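Side-chain contacts in putative isochorismatase hydrolase (Oleispira antarctica, PDB 3LQY), which is a putative isochorismatase-family hydrolase whose own substrate is not established: residues I13-D18 and A35-G40; K46-G51 and A83-E88. One frame throughout, in Å; residues are numbered along the deposited sequence.

Overall arrangement
In both contacts helix 33-49 meets a loop that leads out of or into the parallel sheet, and they illustrate how one helix can serve two chemically different interfaces. Contact 1 is buried and apolar, with its centre about 8 Å from that of the chain; contact 2 is polar and lies at the surface, about 15 Å out. Their centres are about 16 Å apart and their nearest atoms about 7 Å, without touching. The loop of contact 1 carries Asp-14, probably part of the active site and in a long, weak ion pair with Lys-93. These two residues, with Cys-126, found as 3-sulfinoalanine, are consistent with the family's Asp-Lys-Cys triad. Loop 83-88 leads into strand 90-93.

Contact 1: I13-D18 and A35-G40; sequences IDFQND and AAAEQG
Phe-15 is the one side chain of 13-18 that reaches helix segment 35-40, and it does so with the far end of its ring. CE1 of Phe-15 lies 3.7 Å from the backbone N of Ala-37 and 3.9 Å from that residue's CB, while CZ of Phe-15 comes within 3.8 Å of Ala-36 O. The ring meets this helical backbone obliquely. A chi1 of -96°, well off the usual staggered value near -60°, carries it there from the centre of an inverse gamma turn. Small residues make the close approach possible: the two alanines offer only methyls, and at Gly-40 a beta carbon would stand a tight 3.2 Å from Phe-15 CE2. Val-82 also touches Phe-15, and Ala-149 packs on Ala-36. The outer side of the helix is different in character, for Glu-38 points away from the loop and, like Ala-35, is exposed. The contact places the loop that leaves strand 8-13 of the parallel sheet against helix 33-49, the next helix of this alpha/beta fold. By analogy with other isochorismatase-family hydrolases, this loop probably borders the active site, with neighbouring Asp-14 part of it.

Contact 2: K46-G51 and A83-E88; sequences KFRQQG and AAQEGE
Arg-48 and Glu-88 form a two-pronged salt bridge, a textbook pairing of guanidinium and carboxylate. The arginine engages side-on: its NE donates to Glu-88 OE2 at 2.7 Å, where the oxygen offers its syn lone pair, and its NH2 gives a nearly straight bond (176°) of 3.0 Å to Glu-88 OE1. The same NH2 also donates to Ala-83 O at 2.9 Å, in the plane of that carbonyl, so this one nitrogen bridges the Glu-88 carboxylate and the Ala-83 carbonyl, two points of the same loop. A water extends the edge, accepting from Arg-48 NH1 and donating to Ala-83 O. Glu-88 OE1 is itself shared, because Gln-85 N reaches it at 3.1 Å from above the carboxylate plane, within the type II turn from Gln-85 to Glu-88.

Packing completes the grip. The amide of Gln-85 stacks on one face of the guanidinium, their planes just 8° apart, with Gln-85 CD 3.3 Å above the plane and over its centre. With CG anti to the carbonyl carbon (chi1 -69°), the Arg-48 chain leaves toward the loop and runs extended to NE. A leucine in its place would probably leave Glu-88 without its charged mate, Ala-83 O without this donor and the Gln-85 amide without its flat partner, freer to turn.

The contact joins the last turn of helix 33-49 to the loop between strands 54-59 and 90-93. Residues of strand 54-59 touch both parts: His-56 bonds to Glu-88 OE1 through NE2, Val-54 touches both Glu-88 and Phe-47, and Ala-84 rests on His-56.

Contact 1: I13-D18 and A35-G40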
# COMPACT_ATOMS: atom_id res chain seq x y z
N ILE A 13 2.12 0.21 0.71
CA ILE A 13 1.56 0.22 2.06
C ILE A 13 1.54 -1.16 2.66
O ILE A 13 0.75 -2.00 2.26
CB ILE A 13 0.08 0.76 2.04
CG1 ILE A 13 0.01 2.16 1.42
CG2 ILE A 13 -0.46 0.79 3.48
CD1 ILE A 13 0.77 3.24 2.19
N ASP A 14 2.46 -1.41 3.60
CA ASP A 14 2.40 -2.53 4.50
C ASP A 14 2.35 -3.88 3.82
O ASP A 14 1.56 -4.73 4.20
CB ASP A 14 1.22 -2.45 5.49
CG ASP A 14 1.24 -1.22 6.39
OD1 ASP A 14 2.20 -0.44 6.34
OD2 ASP A 14 0.22 -1.00 7.12
N PHE A 15 3.25 -4.13 2.87
CA PHE A 15 3.36 -5.47 2.33
C PHE A 15 4.26 -6.26 3.30
O PHE A 15 5.42 -6.52 3.01
CB PHE A 15 3.95 -5.46 0.91
CG PHE A 15 2.94 -5.47 -0.21
CD1 PHE A 15 1.99 -6.48 -0.30
CD2 PHE A 15 3.00 -4.53 -1.21
CE1 PHE A 15 1.13 -6.54 -1.33
CE2 PHE A 15 2.12 -4.58 -2.27
CZ PHE A 15 1.16 -5.58 -2.33
N GLN A 16 3.74 -6.55 4.50
CA GLN A 16 4.47 -7.12 5.59
C GLN A 16 4.12 -8.58 5.79
O GLN A 16 3.03 -9.05 5.47
CB GLN A 16 4.23 -6.32 6.87
CG GLN A 16 4.81 -4.93 6.79
CD GLN A 16 4.23 -4.02 7.83
OE1 GLN A 16 3.37 -3.19 7.51
NE2 GLN A 16 4.65 -4.16 9.07
N ASN A 17 5.12 -9.33 6.28
CA ASN A 17 5.00 -10.78 6.38
C ASN A 17 3.74 -11.32 7.01
O ASN A 17 3.16 -12.30 6.53
CB ASN A 17 6.20 -11.32 7.16
CG ASN A 17 7.48 -11.32 6.33
OD1 ASN A 17 7.45 -11.55 5.12
ND2 ASN A 17 8.61 -11.06 6.98
N ASP A 18 3.31 -10.73 8.13
CA ASP A 18 2.05 -11.22 8.79
C ASP A 18 0.80 -11.31 7.92
O ASP A 18 -0.18 -11.98 8.30
CB ASP A 18 1.71 -10.43 10.07
CG ASP A 18 2.54 -10.85 11.30
OD1 ASP A 18 2.93 -12.03 11.40
OD2 ASP A 18 2.81 -9.99 12.18
N ALA A 35 -0.23 -12.92 -4.77
CA ALA A 35 -0.52 -12.39 -6.09
C ALA A 35 -0.44 -10.86 -6.13
O ALA A 35 0.09 -10.30 -7.11
CB ALA A 35 -1.92 -12.85 -6.62
N ALA A 36 -1.03 -10.19 -5.11
CA ALA A 36 -0.96 -8.77 -5.02
C ALA A 36 0.45 -8.22 -4.99
O ALA A 36 0.78 -7.25 -5.67
CB ALA A 36 -1.79 -8.27 -3.78
N ALA A 37 1.28 -8.85 -4.16
CA ALA A 37 2.70 -8.56 -4.07
C ALA A 37 3.42 -8.85 -5.39
O ALA A 37 4.31 -8.10 -5.80
CB ALA A 37 3.29 -9.37 -2.93
N GLU A 38 3.00 -9.90 -6.08
CA GLU A 38 3.58 -10.18 -7.39
C GLU A 38 3.41 -9.00 -8.35
O GLU A 38 4.35 -8.62 -9.09
CB GLU A 38 2.96 -11.43 -7.98
CG GLU A 38 3.72 -12.00 -9.12
CD GLU A 38 2.88 -12.95 -9.97
OE1 GLU A 38 1.68 -13.14 -9.63
OE2 GLU A 38 3.42 -13.49 -10.97
N GLN A 39 2.21 -8.42 -8.34
CA GLN A 39 1.92 -7.22 -9.14
C GLN A 39 2.65 -5.97 -8.62
O GLN A 39 3.18 -5.20 -9.39
CB GLN A 39 0.40 -6.98 -9.23
CG GLN A 39 -0.35 -8.13 -9.93
CD GLN A 39 0.33 -8.54 -11.20
OE1 GLN A 39 0.86 -9.66 -11.31
NE2 GLN A 39 0.43 -7.60 -12.14
N GLY A 40 2.70 -5.79 -7.30
CA GLY A 40 3.44 -4.67 -6.72
C GLY A 40 4.91 -4.68 -7.09
O GLY A 40 5.46 -3.61 -7.35

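Contact 2: K46-G51 and A83-E88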
# COMPACT_ATOMS: atom_id res chain seq x y z
N LYS A 46 9.50 -1.51 -12.43
CA LYS A 46 9.34 -0.43 -13.42
C LYS A 46 9.83 0.93 -12.89
O LYS A 46 10.55 1.64 -13.58
CB LYS A 46 7.87 -0.35 -13.86
CG LYS A 46 7.62 0.58 -15.09
CD LYS A 46 8.56 0.26 -16.27
CE LYS A 46 7.97 0.66 -17.59
NZ LYS A 46 8.72 0.11 -18.74
N PHE A 47 9.46 1.28 -11.66
CA PHE A 47 9.83 2.58 -11.06
C PHE A 47 11.34 2.71 -10.92
O PHE A 47 11.93 3.75 -11.30
CB PHE A 47 9.11 2.80 -9.69
CG PHE A 47 7.80 3.55 -9.80
CD1 PHE A 47 6.67 2.95 -10.35
CD2 PHE A 47 7.71 4.88 -9.37
CE1 PHE A 47 5.42 3.68 -10.47
CE2 PHE A 47 6.48 5.61 -9.49
CZ PHE A 47 5.36 5.01 -10.06
N ARG A 48 11.98 1.64 -10.42
CA ARG A 48 13.42 1.63 -10.23
C ARG A 48 14.14 1.65 -11.58
O ARG A 48 15.17 2.28 -11.71
CB ARG A 48 13.87 0.38 -9.45
CG ARG A 48 13.43 0.36 -8.00
CD ARG A 48 13.56 -1.03 -7.42
NE ARG A 48 13.35 -1.02 -5.98
CZ ARG A 48 13.32 -2.12 -5.22
NH1 ARG A 48 13.47 -3.31 -5.78
NH2 ARG A 48 13.14 -2.03 -3.90
N GLN A 49 13.57 0.94 -12.55
CA GLN A 49 14.02 0.93 -13.93
C GLN A 49 14.00 2.34 -14.55
O GLN A 49 14.87 2.67 -15.35
CB GLN A 49 13.18 -0.05 -14.78
CG GLN A 49 13.61 -0.19 -16.26
CD GLN A 49 12.42 -0.21 -17.23
OE1 GLN A 49 11.68 0.78 -17.34
NE2 GLN A 49 12.25 -1.32 -17.93
N GLN A 50 13.00 3.15 -14.19
CA GLN A 50 13.02 4.58 -14.51
C GLN A 50 13.71 5.29 -13.33
O GLN A 50 14.30 4.64 -12.46
CB GLN A 50 11.60 5.10 -14.80
CG GLN A 50 10.86 4.32 -15.88
CD GLN A 50 11.62 4.29 -17.19
OE1 GLN A 50 11.85 5.33 -17.81
NE2 GLN A 50 12.04 3.10 -17.60
N GLY A 51 13.68 6.62 -13.30
CA GLY A 51 14.39 7.33 -12.24
C GLY A 51 13.48 7.36 -11.03
O GLY A 51 13.88 7.86 -9.97
N ALA A 83 10.85 -6.05 -1.09
CA ALA A 83 11.74 -5.44 -0.10
C ALA A 83 12.29 -4.08 -0.57
O ALA A 83 12.50 -3.84 -1.78
CB ALA A 83 12.90 -6.40 0.23
N ALA A 84 12.54 -3.19 0.40
CA ALA A 84 13.10 -1.87 0.11
C ALA A 84 14.57 -1.96 -0.28
O ALA A 84 15.26 -2.97 0.00
CB ALA A 84 12.92 -0.95 1.31
N GLN A 85 15.05 -0.90 -0.94
CA GLN A 85 16.46 -0.76 -1.34
C GLN A 85 17.05 0.51 -0.74
O GLN A 85 16.31 1.36 -0.27
CB GLN A 85 16.56 -0.68 -2.86
CG GLN A 85 16.63 -2.05 -3.52
CD GLN A 85 16.62 -1.96 -5.03
OE1 GLN A 85 16.48 -0.86 -5.60
NE2 GLN A 85 16.78 -3.11 -5.69
N GLU A 86 18.36 0.66 -0.74
CA GLU A 86 18.94 1.87 -0.18
C GLU A 86 18.44 3.03 -1.01
O GLU A 86 18.28 2.92 -2.23
CB GLU A 86 20.49 1.82 -0.17
CG GLU A 86 21.13 3.03 0.53
CD GLU A 86 21.24 4.31 -0.35
OE1 GLU A 86 20.76 4.32 -1.52
OE2 GLU A 86 21.84 5.31 0.12
N GLY A 87 18.16 4.14 -0.32
CA GLY A 87 17.69 5.35 -0.98
C GLY A 87 16.19 5.51 -0.84
O GLY A 87 15.68 6.63 -0.80
N GLU A 88 15.48 4.37 -0.77
CA GLU A 88 14.02 4.35 -0.74
C GLU A 88 13.59 4.45 0.72
O GLU A 88 13.92 3.57 1.51
CB GLU A 88 13.49 3.06 -1.36
CG GLU A 88 14.04 2.77 -2.75
CD GLU A 88 13.46 1.46 -3.34
OE1 GLU A 88 12.93 0.66 -2.55
OE2 GLU A 88 13.60 1.23 -4.57
O HOH W 1 12.78 -5.39 -3.88